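Local coordinates for protein TBC1 domain family member 22A (Homo sapiens, PDB 2QFZ) that probably acts as a GTPase-activating protein for Rab GTPases through its TBC domain, the part crystallised here, and forms homodimers and binds 14-3-3 proteins, at residues A[49-54]-A[58-63]; A[83-88]-A[134-139]; A[112-117]-A[146-151]; A[284-289]-A[330-335]. All coordinates share one frame; numbering follows the deposited sequence.

Contact 1: residues A[49-54]-A[58-63]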
loop_
_atom_site.group_PDB
_atom_site.type_symbol
_atom_site.label_atom_id
_atom_site.label_comp_id
_atom_site.label_asym_id
_atom_site.label_seq_id
_atom_site.Cartn_x
_atom_site.Cartn_y
_atom_site.Cartn_z
ATOM N N SER A 49 -12.928 8.110 -5.504
ATOM C CA SER A 49 -14.082 7.339 -5.145
ATOM C C SER A 49 -13.962 5.890 -5.575
ATOM O O SER A 49 -14.935 5.154 -5.513
ATOM C CB SER A 49 -15.339 8.020 -5.707
ATOM O OG SER A 49 -15.426 9.405 -5.282
ATOM N N GLY A 50 -12.748 5.468 -5.969
ATOM C CA GLY A 50 -12.476 4.077 -6.355
ATOM C C GLY A 50 -12.366 3.947 -7.871
ATOM O O GLY A 50 -13.038 4.668 -8.585
ATOM N N ILE A 51 -11.539 3.027 -8.360
ATOM C CA ILE A 51 -11.283 2.886 -9.814
ATOM C C ILE A 51 -11.841 1.563 -10.269
ATOM O O ILE A 51 -11.500 0.549 -9.689
ATOM C CB ILE A 51 -9.763 2.895 -10.106
ATOM C CG1 ILE A 51 -9.120 4.139 -9.495
ATOM C CG2 ILE A 51 -9.442 2.788 -11.627
ATOM C CD1 ILE A 51 -7.606 4.104 -9.426
ATOM N N PRO A 52 -12.671 1.553 -11.348
ATOM C CA PRO A 52 -13.144 0.290 -11.866
ATOM C C PRO A 52 -12.007 -0.623 -12.272
ATOM O O PRO A 52 -11.048 -0.166 -12.905
ATOM C CB PRO A 52 -13.941 0.690 -13.116
ATOM C CG PRO A 52 -14.262 2.049 -12.956
ATOM C CD PRO A 52 -13.172 2.678 -12.136
ATOM N N LYS A 53 -12.130 -1.902 -11.935
ATOM C CA LYS A 53 -11.064 -2.887 -12.117
ATOM C C LYS A 53 -10.413 -2.931 -13.521
ATOM O O LYS A 53 -9.179 -2.987 -13.615
ATOM C CB LYS A 53 -11.567 -4.256 -11.679
ATOM C CG LYS A 53 -10.639 -5.399 -11.981
ATOM C CD LYS A 53 -11.173 -6.716 -11.411
ATOM C CE LYS A 53 -11.001 -6.802 -9.885
ATOM N NZ LYS A 53 -10.528 -8.174 -9.459
ATOM N N PRO A 54 -11.220 -2.901 -14.604
ATOM C CA PRO A 54 -10.691 -2.867 -15.988
ATOM C C PRO A 54 -9.662 -1.763 -16.311
ATOM O O PRO A 54 -8.747 -1.964 -17.121
ATOM C CB PRO A 54 -11.971 -2.672 -16.842
ATOM C CG PRO A 54 -13.033 -3.334 -16.019
ATOM C CD PRO A 54 -12.696 -2.937 -14.607
ATOM N N MET A 58 -3.755 0.654 -15.623
ATOM C CA MET A 58 -3.219 1.871 -16.293
ATOM C C MET A 58 -3.436 3.153 -15.451
ATOM O O MET A 58 -2.617 4.077 -15.494
ATOM C CB MET A 58 -3.862 2.030 -17.670
ATOM C CG MET A 58 -3.393 3.240 -18.507
ATOM S SD MET A 58 -1.597 3.444 -18.748
ATOM C CE MET A 58 -1.189 1.921 -19.640
ATOM N N THR A 59 -4.582 3.255 -14.757
ATOM C CA THR A 59 -4.812 4.399 -13.862
ATOM C C THR A 59 -3.711 4.507 -12.779
ATOM O O THR A 59 -3.097 5.558 -12.634
ATOM C CB THR A 59 -6.224 4.387 -13.255
ATOM O OG1 THR A 59 -7.199 4.353 -14.297
ATOM C CG2 THR A 59 -6.489 5.643 -12.397
ATOM N N TRP A 60 -3.438 3.423 -12.052
ATOM C CA TRP A 60 -2.327 3.421 -11.086
ATOM C C TRP A 60 -0.983 3.824 -11.692
ATOM O O TRP A 60 -0.197 4.610 -11.098
ATOM C CB TRP A 60 -2.198 2.042 -10.421
ATOM C CG TRP A 60 -3.170 1.767 -9.333
ATOM C CD1 TRP A 60 -4.374 2.340 -9.149
ATOM C CD2 TRP A 60 -3.021 0.799 -8.273
ATOM N NE1 TRP A 60 -4.978 1.847 -8.020
ATOM C CE2 TRP A 60 -4.174 0.894 -7.463
ATOM C CE3 TRP A 60 -1.990 -0.055 -7.879
ATOM C CZ2 TRP A 60 -4.342 0.132 -6.305
ATOM C CZ3 TRP A 60 -2.161 -0.828 -6.728
ATOM C CH2 TRP A 60 -3.334 -0.735 -5.964
ATOM N N LYS A 61 -0.694 3.289 -12.864
ATOM C CA LYS A 61 0.512 3.692 -13.584
ATOM C C LYS A 61 0.578 5.168 -13.918
ATOM O O LYS A 61 1.652 5.771 -13.815
ATOM C CB LYS A 61 0.723 2.854 -14.832
ATOM C CG LYS A 61 1.084 1.428 -14.503
ATOM C CD LYS A 61 1.235 0.563 -15.771
ATOM C CE LYS A 61 0.939 -0.876 -15.437
ATOM N NZ LYS A 61 1.334 -1.756 -16.563
ATOM N N LEU A 62 -0.536 5.769 -14.308
ATOM C CA LEU A 62 -0.534 7.201 -14.593
ATOM C C LEU A 62 -0.466 8.085 -13.339
ATOM O O LEU A 62 0.284 9.085 -13.320
ATOM C CB LEU A 62 -1.719 7.622 -15.450
ATOM C CG LEU A 62 -1.660 7.104 -16.875
ATOM C CD1 LEU A 62 -3.050 7.216 -17.530
ATOM C CD2 LEU A 62 -0.540 7.844 -17.697
ATOM N N LEU A 63 -1.237 7.722 -12.318
ATOM C CA LEU A 63 -1.334 8.507 -11.090
ATOM C C LEU A 63 -0.037 8.460 -10.286
ATOM O O LEU A 63 0.309 9.426 -9.647
ATOM C CB LEU A 63 -2.521 8.043 -10.230
ATOM C CG LEU A 63 -3.930 8.403 -10.669
ATOM C CD1 LEU A 63 -4.976 7.775 -9.732
ATOM C CD2 LEU A 63 -4.089 9.889 -10.711
HETATM O O HOH W 1 -5.714 -0.960 -17.311
#

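Contact 2: residues A[83-88]-A[134-139]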
loop_
_atom_site.group_PDB
_atom_site.type_symbol
_atom_site.label_atom_id
_atom_site.label_comp_id
_atom_site.label_asym_id
_atom_site.label_seq_id
_atom_site.Cartn_x
_atom_site.Cartn_y
_atom_site.Cartn_z
ATOM N N LYS A 83 13.233 -2.232 -19.750
ATOM C CA LYS A 83 14.609 -2.610 -20.068
ATOM C C LYS A 83 15.584 -2.175 -18.991
ATOM O O LYS A 83 16.527 -2.871 -18.706
ATOM C CB LYS A 83 15.040 -2.003 -21.409
ATOM C CG LYS A 83 14.354 -2.665 -22.584
ATOM C CD LYS A 83 14.893 -2.181 -23.908
ATOM C CE LYS A 83 14.135 -2.825 -25.035
ATOM N NZ LYS A 83 14.131 -4.323 -24.911
ATOM N N GLU A 84 15.368 -1.009 -18.386
ATOM C CA GLU A 84 16.290 -0.535 -17.331
ATOM C C GLU A 84 16.288 -1.499 -16.131
ATOM O O GLU A 84 17.335 -1.780 -15.543
ATOM C CB GLU A 84 15.924 0.895 -16.914
ATOM C CG GLU A 84 16.741 1.457 -15.784
ATOM N N TYR A 85 15.102 -2.030 -15.790
ATOM C CA TYR A 85 14.971 -2.955 -14.699
ATOM C C TYR A 85 15.632 -4.279 -15.057
ATOM O O TYR A 85 16.311 -4.870 -14.247
ATOM C CB TYR A 85 13.487 -3.184 -14.347
ATOM C CG TYR A 85 13.303 -4.235 -13.254
ATOM C CD1 TYR A 85 13.612 -3.950 -11.938
ATOM C CD2 TYR A 85 12.843 -5.514 -13.549
ATOM C CE1 TYR A 85 13.481 -4.915 -10.938
ATOM C CE2 TYR A 85 12.674 -6.478 -12.538
ATOM C CZ TYR A 85 13.005 -6.165 -11.232
ATOM O OH TYR A 85 12.856 -7.112 -10.201
ATOM N N PHE A 86 15.391 -4.767 -16.262
ATOM C CA PHE A 86 16.033 -6.008 -16.716
ATOM C C PHE A 86 17.556 -5.921 -16.702
ATOM O O PHE A 86 18.231 -6.919 -16.423
ATOM C CB PHE A 86 15.578 -6.340 -18.114
ATOM C CG PHE A 86 14.096 -6.476 -18.258
ATOM C CD1 PHE A 86 13.289 -6.864 -17.186
ATOM C CD2 PHE A 86 13.506 -6.271 -19.502
ATOM C CE1 PHE A 86 11.891 -7.020 -17.357
ATOM C CE2 PHE A 86 12.125 -6.450 -19.675
ATOM C CZ PHE A 86 11.324 -6.813 -18.574
ATOM N N ALA A 87 18.088 -4.736 -17.013
ATOM C CA ALA A 87 19.510 -4.456 -16.784
ATOM C C ALA A 87 19.922 -4.568 -15.316
ATOM O O ALA A 87 21.038 -4.968 -15.034
ATOM C CB ALA A 87 19.898 -3.051 -17.345
ATOM N N PHE A 88 19.047 -4.196 -14.369
ATOM C CA PHE A 88 19.380 -4.399 -12.960
ATOM C C PHE A 88 19.499 -5.885 -12.675
ATOM O O PHE A 88 20.407 -6.284 -11.998
ATOM C CB PHE A 88 18.360 -3.793 -11.964
ATOM C CG PHE A 88 18.178 -2.324 -12.063
ATOM C CD1 PHE A 88 19.114 -1.509 -12.693
ATOM C CD2 PHE A 88 17.047 -1.739 -11.482
ATOM C CE1 PHE A 88 18.900 -0.135 -12.769
ATOM C CE2 PHE A 88 16.824 -0.398 -11.529
ATOM C CZ PHE A 88 17.747 0.432 -12.170
ATOM N N LEU A 134 12.459 -7.271 -4.207
ATOM C CA LEU A 134 12.837 -6.788 -2.876
ATOM C C LEU A 134 14.372 -6.743 -2.709
ATOM O O LEU A 134 14.932 -5.756 -2.233
ATOM C CB LEU A 134 12.134 -7.644 -1.777
ATOM C CG LEU A 134 10.632 -7.377 -1.628
ATOM C CD1 LEU A 134 9.946 -8.446 -0.818
ATOM C CD2 LEU A 134 10.434 -5.989 -1.029
ATOM N N PHE A 135 15.061 -7.759 -3.197
ATOM C CA PHE A 135 16.542 -7.758 -3.203
ATOM C C PHE A 135 17.145 -6.598 -4.045
ATOM O O PHE A 135 18.089 -5.899 -3.598
ATOM C CB PHE A 135 17.064 -9.135 -3.678
ATOM C CG PHE A 135 18.563 -9.275 -3.632
ATOM C CD1 PHE A 135 19.194 -9.702 -2.485
ATOM C CD2 PHE A 135 19.337 -8.990 -4.739
ATOM C CE1 PHE A 135 20.592 -9.813 -2.429
ATOM C CE2 PHE A 135 20.739 -9.099 -4.686
ATOM C CZ PHE A 135 21.353 -9.517 -3.529
ATOM N N ILE A 136 16.607 -6.369 -5.241
ATOM C CA ILE A 136 17.092 -5.250 -6.087
ATOM C C ILE A 136 16.802 -3.878 -5.450
ATOM O O ILE A 136 17.678 -2.998 -5.397
ATOM C CB ILE A 136 16.522 -5.343 -7.533
ATOM C CG1 ILE A 136 17.234 -6.470 -8.307
ATOM C CG2 ILE A 136 16.672 -4.030 -8.313
ATOM C CD1 ILE A 136 16.579 -6.778 -9.662
ATOM N N TRP A 137 15.582 -3.687 -4.946
ATOM C CA TRP A 137 15.252 -2.444 -4.225
ATOM C C TRP A 137 16.256 -2.152 -3.070
ATOM O O TRP A 137 16.739 -1.027 -2.913
ATOM C CB TRP A 137 13.804 -2.468 -3.702
ATOM C CG TRP A 137 13.435 -1.139 -3.239
ATOM C CD1 TRP A 137 12.853 -0.156 -3.970
ATOM C CD2 TRP A 137 13.663 -0.600 -1.941
ATOM N NE1 TRP A 137 12.689 0.979 -3.192
ATOM C CE2 TRP A 137 13.181 0.728 -1.945
ATOM C CE3 TRP A 137 14.199 -1.125 -0.744
ATOM C CZ2 TRP A 137 13.240 1.549 -0.823
ATOM C CZ3 TRP A 137 14.283 -0.277 0.367
ATOM C CH2 TRP A 137 13.796 1.026 0.314
ATOM N N ALA A 138 16.569 -3.194 -2.298
ATOM C CA ALA A 138 17.426 -3.109 -1.104
ATOM C C ALA A 138 18.866 -2.737 -1.457
ATOM O O ALA A 138 19.430 -1.857 -0.845
ATOM C CB ALA A 138 17.396 -4.412 -0.353
ATOM N N ILE A 139 19.447 -3.373 -2.465
ATOM C CA ILE A 139 20.816 -3.006 -2.846
ATOM C C ILE A 139 20.879 -1.595 -3.482
ATOM O O ILE A 139 21.869 -0.917 -3.342
ATOM C CB ILE A 139 21.533 -4.111 -3.689
ATOM C CG1 ILE A 139 20.956 -4.220 -5.082
ATOM C CG2 ILE A 139 21.449 -5.491 -2.957
ATOM C CD1 ILE A 139 21.314 -5.540 -5.785
#

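Contact 3: residues A[112-117]-A[146-151]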
loop_
_atom_site.group_PDB
_atom_site.type_symbol
_atom_site.label_atom_id
_atom_site.label_comp_id
_atom_site.label_asym_id
_atom_site.label_seq_id
_atom_site.Cartn_x
_atom_site.Cartn_y
_atom_site.Cartn_z
ATOM N N ILE A 112 9.506 -13.833 2.923
ATOM C CA ILE A 112 8.623 -13.991 1.761
ATOM C C ILE A 112 7.799 -15.253 1.870
ATOM O O ILE A 112 6.574 -15.162 1.847
ATOM C CB ILE A 112 9.348 -13.872 0.354
ATOM C CG1 ILE A 112 9.897 -12.465 0.141
ATOM C CG2 ILE A 112 8.407 -14.270 -0.799
ATOM C CD1 ILE A 112 9.306 -11.407 1.017
ATOM N N PRO A 113 8.452 -16.439 2.004
ATOM C CA PRO A 113 7.718 -17.715 2.132
ATOM C C PRO A 113 6.558 -17.796 3.120
ATOM O O PRO A 113 5.656 -18.594 2.900
ATOM C CB PRO A 113 8.818 -18.695 2.508
ATOM C CG PRO A 113 9.987 -18.190 1.723
ATOM C CD PRO A 113 9.903 -16.690 1.952
ATOM N N ARG A 114 6.554 -16.980 4.164
ATOM C CA ARG A 114 5.510 -17.046 5.195
ATOM C C ARG A 114 4.605 -15.810 5.220
ATOM O O ARG A 114 3.883 -15.594 6.208
ATOM C CB ARG A 114 6.113 -17.204 6.612
ATOM C CG ARG A 114 7.546 -17.789 6.744
ATOM C CD ARG A 114 8.249 -17.250 8.026
ATOM N NE ARG A 114 8.095 -15.796 8.125
ATOM C CZ ARG A 114 8.601 -15.023 9.089
ATOM N NH1 ARG A 114 8.347 -13.700 9.053
ATOM N NH2 ARG A 114 9.360 -15.540 10.071
ATOM N N MET A 115 4.639 -14.987 4.172
ATOM C CA MET A 115 3.800 -13.782 4.150
ATOM C C MET A 115 2.412 -14.098 3.555
ATOM O O MET A 115 2.174 -15.183 3.029
ATOM C CB MET A 115 4.509 -12.617 3.417
ATOM C CG MET A 115 4.431 -12.650 1.920
ATOM S SD MET A 115 5.535 -11.456 1.136
ATOM C CE MET A 115 4.403 -10.079 0.889
ATOM N N SER A 116 1.502 -13.136 3.672
ATOM C CA SER A 116 0.128 -13.279 3.220
ATOM C C SER A 116 -0.053 -12.520 1.893
ATOM O O SER A 116 0.673 -11.553 1.638
ATOM C CB SER A 116 -0.820 -12.757 4.322
ATOM O OG SER A 116 -1.998 -12.176 3.784
ATOM N N PRO A 117 -1.011 -12.947 1.035
ATOM C CA PRO A 117 -1.886 -14.126 1.114
ATOM C C PRO A 117 -1.199 -15.404 0.634
ATOM O O PRO A 117 -0.527 -15.400 -0.402
ATOM C CB PRO A 117 -3.056 -13.745 0.198
ATOM C CG PRO A 117 -2.807 -12.270 -0.171
ATOM C CD PRO A 117 -1.362 -12.127 -0.135
ATOM N N TYR A 146 16.903 -3.989 3.304
ATOM C CA TYR A 146 15.632 -4.661 3.456
ATOM C C TYR A 146 15.100 -4.437 4.861
ATOM O O TYR A 146 15.796 -4.702 5.833
ATOM C CB TYR A 146 15.747 -6.159 3.184
ATOM C CG TYR A 146 14.467 -6.890 3.506
ATOM C CD1 TYR A 146 13.317 -6.661 2.767
ATOM C CD2 TYR A 146 14.401 -7.799 4.553
ATOM C CE1 TYR A 146 12.121 -7.295 3.079
ATOM C CE2 TYR A 146 13.238 -8.427 4.860
ATOM C CZ TYR A 146 12.094 -8.184 4.115
ATOM O OH TYR A 146 10.909 -8.836 4.412
ATOM N N VAL A 147 13.874 -3.939 4.964
ATOM C CA VAL A 147 13.193 -3.828 6.278
ATOM C C VAL A 147 11.905 -4.650 6.209
ATOM O O VAL A 147 11.107 -4.405 5.347
ATOM C CB VAL A 147 12.869 -2.344 6.600
ATOM C CG1 VAL A 147 12.352 -2.181 8.040
ATOM C CG2 VAL A 147 14.090 -1.477 6.380
ATOM N N GLN A 148 11.680 -5.619 7.097
ATOM C CA GLN A 148 10.394 -6.359 7.036
ATOM C C GLN A 148 9.202 -5.394 7.098
ATOM O O GLN A 148 9.213 -4.425 7.869
ATOM C CB GLN A 148 10.276 -7.419 8.136
ATOM C CG GLN A 148 9.121 -8.401 7.892
ATOM C CD GLN A 148 9.034 -9.503 8.964
ATOM O OE1 GLN A 148 10.024 -9.798 9.653
ATOM N NE2 GLN A 148 7.845 -10.112 9.101
ATOM N N GLY A 149 8.186 -5.648 6.269
ATOM C CA GLY A 149 7.099 -4.672 6.041
ATOM C C GLY A 149 7.082 -4.144 4.607
ATOM O O GLY A 149 6.009 -4.055 3.972
ATOM N N ILE A 150 8.259 -3.803 4.072
ATOM C CA ILE A 150 8.334 -3.427 2.654
ATOM C C ILE A 150 7.890 -4.582 1.735
ATOM O O ILE A 150 7.343 -4.333 0.680
ATOM C CB ILE A 150 9.718 -2.965 2.208
ATOM C CG1 ILE A 150 10.169 -1.757 2.995
ATOM C CG2 ILE A 150 9.723 -2.597 0.693
ATOM C CD1 ILE A 150 11.483 -1.207 2.488
ATOM N N ASN A 151 8.103 -5.829 2.143
ATOM C CA ASN A 151 7.638 -6.991 1.363
ATOM C C ASN A 151 6.130 -6.979 1.071
ATOM O O ASN A 151 5.708 -7.374 -0.010
ATOM C CB ASN A 151 8.065 -8.319 2.073
ATOM C CG ASN A 151 7.445 -8.485 3.446
ATOM O OD1 ASN A 151 7.680 -7.684 4.346
ATOM N ND2 ASN A 151 6.626 -9.522 3.606
#

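Contact 4: residues A[284-289]-A[330-335]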
loop_
_atom_site.group_PDB
_atom_site.type_symbol
_atom_site.label_atom_id
_atom_site.label_comp_id
_atom_site.label_asym_id
_atom_site.label_seq_id
_atom_site.Cartn_x
_atom_site.Cartn_y
_atom_site.Cartn_z
ATOM N N VAL A 284 -6.412 8.231 7.947
ATOM C CA VAL A 284 -7.047 6.930 7.803
ATOM C C VAL A 284 -6.798 6.092 9.070
ATOM O O VAL A 284 -7.712 5.378 9.561
ATOM C CB VAL A 284 -6.585 6.187 6.493
ATOM C CG1 VAL A 284 -7.142 4.743 6.437
ATOM C CG2 VAL A 284 -7.020 6.980 5.263
ATOM N N CYS A 285 -5.574 6.174 9.605
ATOM C CA CYS A 285 -5.253 5.477 10.844
ATOM C C CYS A 285 -6.123 5.986 12.037
ATOM O O CYS A 285 -6.578 5.197 12.859
ATOM C CB CYS A 285 -3.755 5.574 11.159
ATOM S SG CYS A 285 -2.712 4.415 10.161
ATOM N N ALA A 286 -6.317 7.287 12.102
ATOM C CA ALA A 286 -7.133 7.922 13.146
ATOM C C ALA A 286 -8.590 7.487 13.060
ATOM O O ALA A 286 -9.187 7.101 14.076
ATOM C CB ALA A 286 -6.991 9.441 13.074
ATOM N N ALA A 287 -9.134 7.489 11.838
ATOM C CA ALA A 287 -10.482 6.959 11.565
ATOM C C ALA A 287 -10.617 5.445 11.827
ATOM O O ALA A 287 -11.657 4.954 12.312
ATOM C CB ALA A 287 -10.925 7.327 10.155
ATOM N N PHE A 288 -9.570 4.697 11.539
ATOM C CA PHE A 288 -9.587 3.257 11.775
ATOM C C PHE A 288 -9.695 2.961 13.275
ATOM O O PHE A 288 -10.495 2.116 13.705
ATOM C CB PHE A 288 -8.326 2.630 11.173
ATOM C CG PHE A 288 -8.343 1.167 11.083
ATOM C CD1 PHE A 288 -9.334 0.498 10.370
ATOM C CD2 PHE A 288 -7.342 0.423 11.683
ATOM C CE1 PHE A 288 -9.322 -0.904 10.252
ATOM C CE2 PHE A 288 -7.322 -0.981 11.567
ATOM C CZ PHE A 288 -8.302 -1.639 10.864
ATOM N N LEU A 289 -8.918 3.682 14.070
ATOM C CA LEU A 289 -8.983 3.533 15.511
ATOM C C LEU A 289 -10.387 3.871 16.098
ATOM O O LEU A 289 -10.958 3.081 16.866
ATOM C CB LEU A 289 -7.867 4.366 16.167
ATOM C CG LEU A 289 -7.598 4.159 17.654
ATOM C CD1 LEU A 289 -7.237 2.737 18.012
ATOM C CD2 LEU A 289 -6.496 5.122 18.061
ATOM N N TYR A 330 -11.302 11.794 5.672
ATOM C CA TYR A 330 -11.414 13.045 4.964
ATOM C C TYR A 330 -11.979 14.150 5.873
ATOM O O TYR A 330 -11.450 15.265 5.890
ATOM C CB TYR A 330 -12.241 12.881 3.669
ATOM C CG TYR A 330 -11.981 14.005 2.681
ATOM C CD1 TYR A 330 -10.796 14.053 1.955
ATOM C CD2 TYR A 330 -12.901 15.048 2.510
ATOM C CE1 TYR A 330 -10.543 15.073 1.050
ATOM C CE2 TYR A 330 -12.651 16.095 1.623
ATOM C CZ TYR A 330 -11.463 16.109 0.901
ATOM O OH TYR A 330 -11.186 17.139 0.013
ATOM N N ARG A 331 -13.015 13.826 6.640
ATOM C CA ARG A 331 -13.575 14.752 7.609
ATOM C C ARG A 331 -12.528 15.142 8.683
ATOM O O ARG A 331 -12.326 16.333 8.954
ATOM C CB ARG A 331 -14.807 14.151 8.268
ATOM C CG ARG A 331 -15.495 15.071 9.273
ATOM C CD ARG A 331 -16.690 14.424 9.992
ATOM N NE ARG A 331 -16.337 13.291 10.826
ATOM C CZ ARG A 331 -15.720 13.331 12.034
ATOM N NH1 ARG A 331 -15.360 14.467 12.604
ATOM N NH2 ARG A 331 -15.454 12.185 12.686
ATOM N N LEU A 332 -11.883 14.136 9.286
ATOM C CA LEU A 332 -10.859 14.364 10.319
ATOM C C LEU A 332 -9.748 15.257 9.833
ATOM O O LEU A 332 -9.227 16.058 10.598
ATOM C CB LEU A 332 -10.265 13.057 10.836
ATOM C CG LEU A 332 -11.198 12.056 11.484
ATOM C CD1 LEU A 332 -10.412 10.800 11.864
ATOM C CD2 LEU A 332 -11.882 12.690 12.690
ATOM N N LYS A 333 -9.410 15.152 8.554
ATOM C CA LYS A 333 -8.433 16.058 7.914
ATOM C C LYS A 333 -8.788 17.541 8.084
ATOM O O LYS A 333 -7.900 18.394 8.267
ATOM C CB LYS A 333 -8.308 15.683 6.442
ATOM C CG LYS A 333 -7.224 16.332 5.648
ATOM C CD LYS A 333 -7.189 15.741 4.220
ATOM C CE LYS A 333 -6.965 16.808 3.143
ATOM N NZ LYS A 333 -5.531 17.315 3.055
ATOM N N PHE A 334 -10.079 17.868 8.043
ATOM C CA PHE A 334 -10.488 19.286 8.166
ATOM C C PHE A 334 -10.805 19.739 9.610
ATOM O O PHE A 334 -10.709 20.928 9.905
ATOM C CB PHE A 334 -11.610 19.618 7.157
ATOM C CG PHE A 334 -11.122 19.628 5.749
ATOM C CD1 PHE A 334 -10.433 20.718 5.260
ATOM C CD2 PHE A 334 -11.240 18.508 4.948
ATOM C CE1 PHE A 334 -9.929 20.706 3.964
ATOM C CE2 PHE A 334 -10.737 18.490 3.694
ATOM C CZ PHE A 334 -10.087 19.583 3.186
ATOM N N ALA A 335 -11.141 18.783 10.490
ATOM C CA ALA A 335 -11.359 19.014 11.923
ATOM C C ALA A 335 -10.076 19.459 12.589
ATOM O O ALA A 335 -10.026 20.550 13.193
ATOM C CB ALA A 335 -11.863 17.744 12.592
#

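Contact 1: residues A[49-54]-A[58-63]
Ile51 meets Thr59 tip to tip and reaches past it to Trp60, and these three buried side chains carry the contact between the loop 49-54 and helix 56-63. Both branches of Ile51 are used. CG2 sits 3.8 Å from Thr59 OG1, whereas the longer branch, nearly extended at chi2 166°, takes CD1 to 3.5 Å from Thr59 CG2. The same methyl lies near the plane of the Trp60 indole, at its edge, with CD1 of Ile51 3.7 Å from CD1 of Trp60. A chi1 of -56° puts Thr59 OG1 beside the backbone N and leaves CG2 anti to it, turned to Ile51. Besides touching Ile51 CG2, OG1 bonds to Val55 O just before helix 56-63. No direct hydrogen bond links the two segments, but one water accepts from Met58 N at 3.0 Å and donates to Pro54 O at 3.2 Å. Asp268 takes a hydrogen bond from each side, OD1 from Trp60 NE1 and OD2 from Ile51 N, so one carboxylate ties the indole to the loop backbone. The arrangement is a short helix-loop-helix connection in the all-helical TBC domain, its loop folded back onto the helix that follows.

Contact 2: residues A[83-88]-A[134-139]
Ile136 of helix 124-140 points its side chain at helix 74-91 and meets Phe88 chiefly with its short branch and Tyr85 with its long one. At CB the chain divides: chi1 of -74° sets CG1 beside the backbone N and CG2 anti to it. The short branch, CG2, ends 3.9 Å from Phe88 CD2 and 4.0 Å from Phe88 CB, arriving at a slant to the ring. Along the longer branch, CG1 serves as the spacer: with chi2 at 171° it carries CD1 straight out to the tyrosine. There CD1 lies 3.8 Å from Tyr85 CE1 and 3.8 Å from Tyr85 OH, again at a slant, while Phe88 CB closes in at 4.2 Å from the same methyl. The contact is apolar helix-helix packing in the all-helical TBC domain, with Phe88 and Ile136 the closest pair of CA atoms, 7.3 Å apart. Since Tyr85 and Phe88 are three residues apart, they fall on the same flank of their helix and receive the two isoleucine branches side by side. An alanine at Ile136 would remove both branches and is likely to open a gap beside Phe88 CD2 and the phenol of Tyr85. The tyrosine hydroxyl also bonds to Glu188 OE2 on helix 181-200, and from that helix Tyr192 packs on both Tyr85 and Ile136. One face of the Phe88 ring carries Glu84 O, 3.4 Å above the plane and offset toward the rim, and Arg140 makes a cation-pi interaction with the ring.

Contact 3: residues A[112-117]-A[146-151]
Met115 and Asn151 make the polar part of this contact. Asn151 ND2 donates to Met115 SD at 3.3 Å, a weak bond although its N-H...S angle is 166°. The other end of the amide is held within its own segment: Gly149 N donates to Asn151 OD1 at 2.8 Å, nearly in line with the carbonyl (175°). The strong bond at OD1 and the weak one at ND2 restrict how the amide can turn.

The apolar packing is that of Ile112 CD1, 3.5 Å from Asn151 CB. Separately, the methyl CE of Met115, swung round by the bend at chi3 (-95°), lies 3.1 Å from Asn151 O, a short approach to be read with caution. A lysine in place of Met115 would remove the sulfur acceptor and probably leave the Asn151 N-H without this mate, beside a buried charge.

Arg114 and Gln148 cross at about a right angle, Gln148 NE2 lying 3.6 Å from Arg114 NH1 at the guanidinium edge without a hydrogen bond. Asp111 bonds to Tyr146 OH and makes a long, weak ion pair with Arg114.

Asp111 and Arg114 match the TBC IxxDxxR motif, Tyr146 and Gln148 the YxQ motif, which in relatives supply arginine and glutamine fingers. The chemistry is consistent with a mostly van der Waals junction, joined by one weak N-H...S bond, setting the two motif loops side by side with Arg114 and Gln148 exposed.

Contact 4: residues A[284-289]-A[330-335]
Leu332 projects from helix 319-335 onto Ala286 and Ala287 of helix 276-291, a small-residue helix-helix contact in the C-terminal part of the all-helical TBC fold. The evidence for close packing is in the backbones: the CA atoms of Ala287 and Leu332 are 7.5 Å apart, and the alanines have only methyls to place between the helices.

The apolar contacts all run through one atom. With chi2 at 177° the leucine is extended, making CD1 its leading atom, and this methyl lies 3.9 Å from Ala286 CB and 3.9 Å from Ala287 CB. It also presses on the main chain, 3.5 Å from Ala287 N, so CD1 sits in the angle between the two alanine methyls, against the helix backbone.

Neighbouring apolar groups extend the same interface. Val284 packs on Leu325, Leu326 and Ala329 earlier on helix 319-335. Helix 211-227 borders the contact as well, with Ile227 touching Leu332 and with Leu220 and Leu223 touching Ala286.

No hydrogen bond crosses the pair; Arg331 NE, for example, forms a salt bridge with Glu328 of its own helix. Close to the end of helix 319-335, the carbonyl oxygen of Arg331 accepts two backbone bonds, from Phe334 N at 2.9 Å and from Ala335 N at 3.1 Å.

How the contacts relate
All four contacts are mainly buried, but contact 3 also brings in the exposed Arg114 and Gln148. Contacts 2 and 4 are essentially apolar pairings of helices with no hydrogen bond across them, lying on opposite sides of the chain's centre with their own centres about 36 Å apart. Contacts 1 and 3 involve loops, and there polar atoms enter: a bridging water in the first, a weak N-H...S bond in the second. Only contacts 2 and 3 touch. Their segments alternate along the chain, and Leu134 CD1 packs 3.5 Å from Ile112 CD1, so helix 124-140 takes part in contact 2 and packs on contact 3. Contacts 1 and 4 touch neither each other nor the rest; their nearest atoms are about 10 Å apart.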